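Local atomic coordinates of amino acid ABC transporter, binding protein (Thermus thermophilus, PDB entry 3VV5), a protein that probably serves as the periplasmic substrate-binding component of an amino acid ABC transporter and binds the lysine analogue S-(2-aminoethyl)-L-cysteine. Residues 71-76 / 229-234. Sequence-based numbering, arbitrary orientation.
Sequences ERLGLK and LDALNR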
loop_
_atom_site.group_PDB
_atom_site.type_symbol
_atom_site.label_atom_id
_atom_site.label_comp_id
_atom_site.label_asym_id
_atom_site.label_seq_id
_atom_site.Cartn_x
_atom_site.Cartn_y
_atom_site.Cartn_z
ATOM N N GLU A 71 -4.698 17.918 7.829
ATOM C CA GLU A 71 -4.406 19.337 8.049
ATOM C C GLU A 71 -5.297 20.256 7.228
ATOM O O GLU A 71 -5.838 21.246 7.750
ATOM C CB GLU A 71 -2.935 19.623 7.770
ATOM C CG GLU A 71 -2.021 19.178 8.910
ATOM C CD GLU A 71 -0.575 18.980 8.478
ATOM O OE1 GLU A 71 -0.154 19.560 7.446
ATOM O OE2 GLU A 71 0.149 18.246 9.199
ATOM N N ARG A 72 -5.471 19.925 5.956
ATOM C CA ARG A 72 -6.373 20.691 5.089
ATOM C C ARG A 72 -7.823 20.656 5.579
ATOM O O ARG A 72 -8.551 21.637 5.417
ATOM C CB ARG A 72 -6.285 20.211 3.636
ATOM C CG ARG A 72 -7.139 21.028 2.616
ATOM C CD ARG A 72 -6.908 22.551 2.707
ATOM N NE ARG A 72 -7.586 23.266 1.625
ATOM C CZ ARG A 72 -7.046 23.473 0.436
ATOM N NH1 ARG A 72 -7.714 24.121 -0.494
ATOM N NH2 ARG A 72 -5.832 23.031 0.176
ATOM N N LEU A 73 -8.235 19.539 6.184
ATOM C CA LEU A 73 -9.600 19.400 6.724
ATOM C C LEU A 73 -9.766 19.950 8.146
ATOM O O LEU A 73 -10.879 19.943 8.683
ATOM C CB LEU A 73 -10.046 17.942 6.692
ATOM C CG LEU A 73 -10.176 17.309 5.319
ATOM C CD1 LEU A 73 -10.290 15.776 5.454
ATOM C CD2 LEU A 73 -11.362 17.919 4.535
ATOM N N GLY A 74 -8.671 20.429 8.732
ATOM C CA GLY A 74 -8.656 21.000 10.092
ATOM C C GLY A 74 -8.713 19.984 11.223
ATOM O O GLY A 74 -9.317 20.240 12.275
ATOM N N LEU A 75 -8.073 18.836 11.017
ATOM C CA LEU A 75 -8.170 17.710 11.946
ATOM C C LEU A 75 -6.817 17.279 12.462
ATOM O O LEU A 75 -5.839 17.304 11.733
ATOM C CB LEU A 75 -8.812 16.507 11.252
ATOM C CG LEU A 75 -10.229 16.696 10.729
ATOM C CD1 LEU A 75 -10.606 15.578 9.732
ATOM C CD2 LEU A 75 -11.191 16.769 11.913
ATOM N N LYS A 76 -6.772 16.845 13.714
ATOM C CA LYS A 76 -5.541 16.276 14.267
ATOM C C LYS A 76 -5.524 14.797 13.865
ATOM O O LYS A 76 -6.466 14.089 14.144
ATOM C CB LYS A 76 -5.531 16.416 15.784
ATOM C CG LYS A 76 -5.614 17.866 16.286
ATOM C CD LYS A 76 -4.306 18.627 16.019
ATOM C CE LYS A 76 -4.427 20.108 16.340
ATOM N NZ LYS A 76 -5.342 20.809 15.370
ATOM N N LEU A 229 -16.162 10.055 2.876
ATOM C CA LEU A 229 -15.711 9.850 1.493
ATOM C C LEU A 229 -15.603 11.172 0.692
ATOM O O LEU A 229 -14.555 11.454 0.061
ATOM C CB LEU A 229 -16.617 8.838 0.753
ATOM C CG LEU A 229 -16.152 8.351 -0.634
ATOM C CD1 LEU A 229 -14.844 7.539 -0.544
ATOM C CD2 LEU A 229 -17.222 7.535 -1.304
ATOM N N ASP A 230 -16.674 11.969 0.723
ATOM C CA ASP A 230 -16.658 13.270 0.046
ATOM C C ASP A 230 -15.523 14.155 0.582
ATOM O O ASP A 230 -14.762 14.729 -0.205
ATOM C CB ASP A 230 -18.016 13.993 0.142
ATOM C CG ASP A 230 -18.050 15.316 -0.657
ATOM O OD1 ASP A 230 -17.416 15.408 -1.740
ATOM O OD2 ASP A 230 -18.714 16.279 -0.189
ATOM N N ALA A 231 -15.394 14.255 1.906
ATOM C CA ALA A 231 -14.336 15.101 2.499
ATOM C C ALA A 231 -12.931 14.650 2.115
ATOM O O ALA A 231 -12.074 15.480 1.807
ATOM C CB ALA A 231 -14.468 15.176 4.020
ATOM N N LEU A 232 -12.684 13.336 2.110
ATOM C CA LEU A 232 -11.356 12.857 1.744
ATOM C C LEU A 232 -11.083 13.097 0.266
ATOM O O LEU A 232 -9.978 13.518 -0.102
ATOM C CB LEU A 232 -11.145 11.372 2.126
ATOM C CG LEU A 232 -11.219 11.070 3.631
ATOM C CD1 LEU A 232 -11.208 9.532 3.854
ATOM C CD2 LEU A 232 -10.053 11.688 4.378
ATOM N N ASN A 233 -12.076 12.856 -0.578
ATOM C CA ASN A 233 -11.933 13.143 -2.009
ATOM C C ASN A 233 -11.638 14.613 -2.269
ATOM O O ASN A 233 -10.810 14.958 -3.128
ATOM C CB ASN A 233 -13.198 12.708 -2.775
ATOM C CG ASN A 233 -13.168 11.237 -3.148
ATOM O OD1 ASN A 233 -12.105 10.673 -3.429
ATOM N ND2 ASN A 233 -14.323 10.615 -3.151
ATOM N N ARG A 234 -12.346 15.479 -1.551
ATOM C CA ARG A 234 -12.172 16.913 -1.717
ATOM C C ARG A 234 -10.735 17.341 -1.356
ATOM O O ARG A 234 -10.063 18.010 -2.142
ATOM C CB ARG A 234 -13.196 17.704 -0.900
ATOM C CG ARG A 234 -12.910 19.234 -0.927
ATOM C CD ARG A 234 -13.899 20.085 -0.129
ATOM N NE ARG A 234 -13.810 19.857 1.323
ATOM C CZ ARG A 234 -14.673 19.124 2.029
ATOM N NH1 ARG A 234 -14.528 18.999 3.350
ATOM N NH2 ARG A 234 -15.689 18.512 1.423
#
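Leu73 O and Gly74 O both accept a hydrogen bond from Lys33 NZ, at the turn from which the Leu73 side chain reaches Ala231, Leu232 and Arg234 on helix 226-242. Gly74, with a positive phi of 76°, follows helix 61-72 in a Schellman motif; the bond from its N to Glu71 O, 3.1 Å, is one of two that run back into the last turn. Leu73 carries the whole contact. Both its methyls lie near the Ala231 carbonyl, CD2 the closer at 3.7 Å from Ala231 O and also 4.2 Å from Ala231 CB, while CD1 in addition meets Leu232 CD2 at 4.2 Å. In this family 3 solute-binding protein, helix 61-72 is the helix of a beta-alpha-beta crossover between the adjacent parallel strands 37-42 and 76-81, and the turn after it packs on helix 226-242 through Leu73. The Leu232 CB points away from the turn, yet its CD2 methyl comes back toward Leu73. Arg234 bends at chi3 (67°), bringing NH1 to 3.5 Å from Leu73 CD2, with the methyl approaching the guanidinium obliquely. Phe29 of helix 29-35 touches both Leu73 and Ala231, and Arg72 NH2 adds a salt bridge to Asp242 OD2 at the end of helix 226-242.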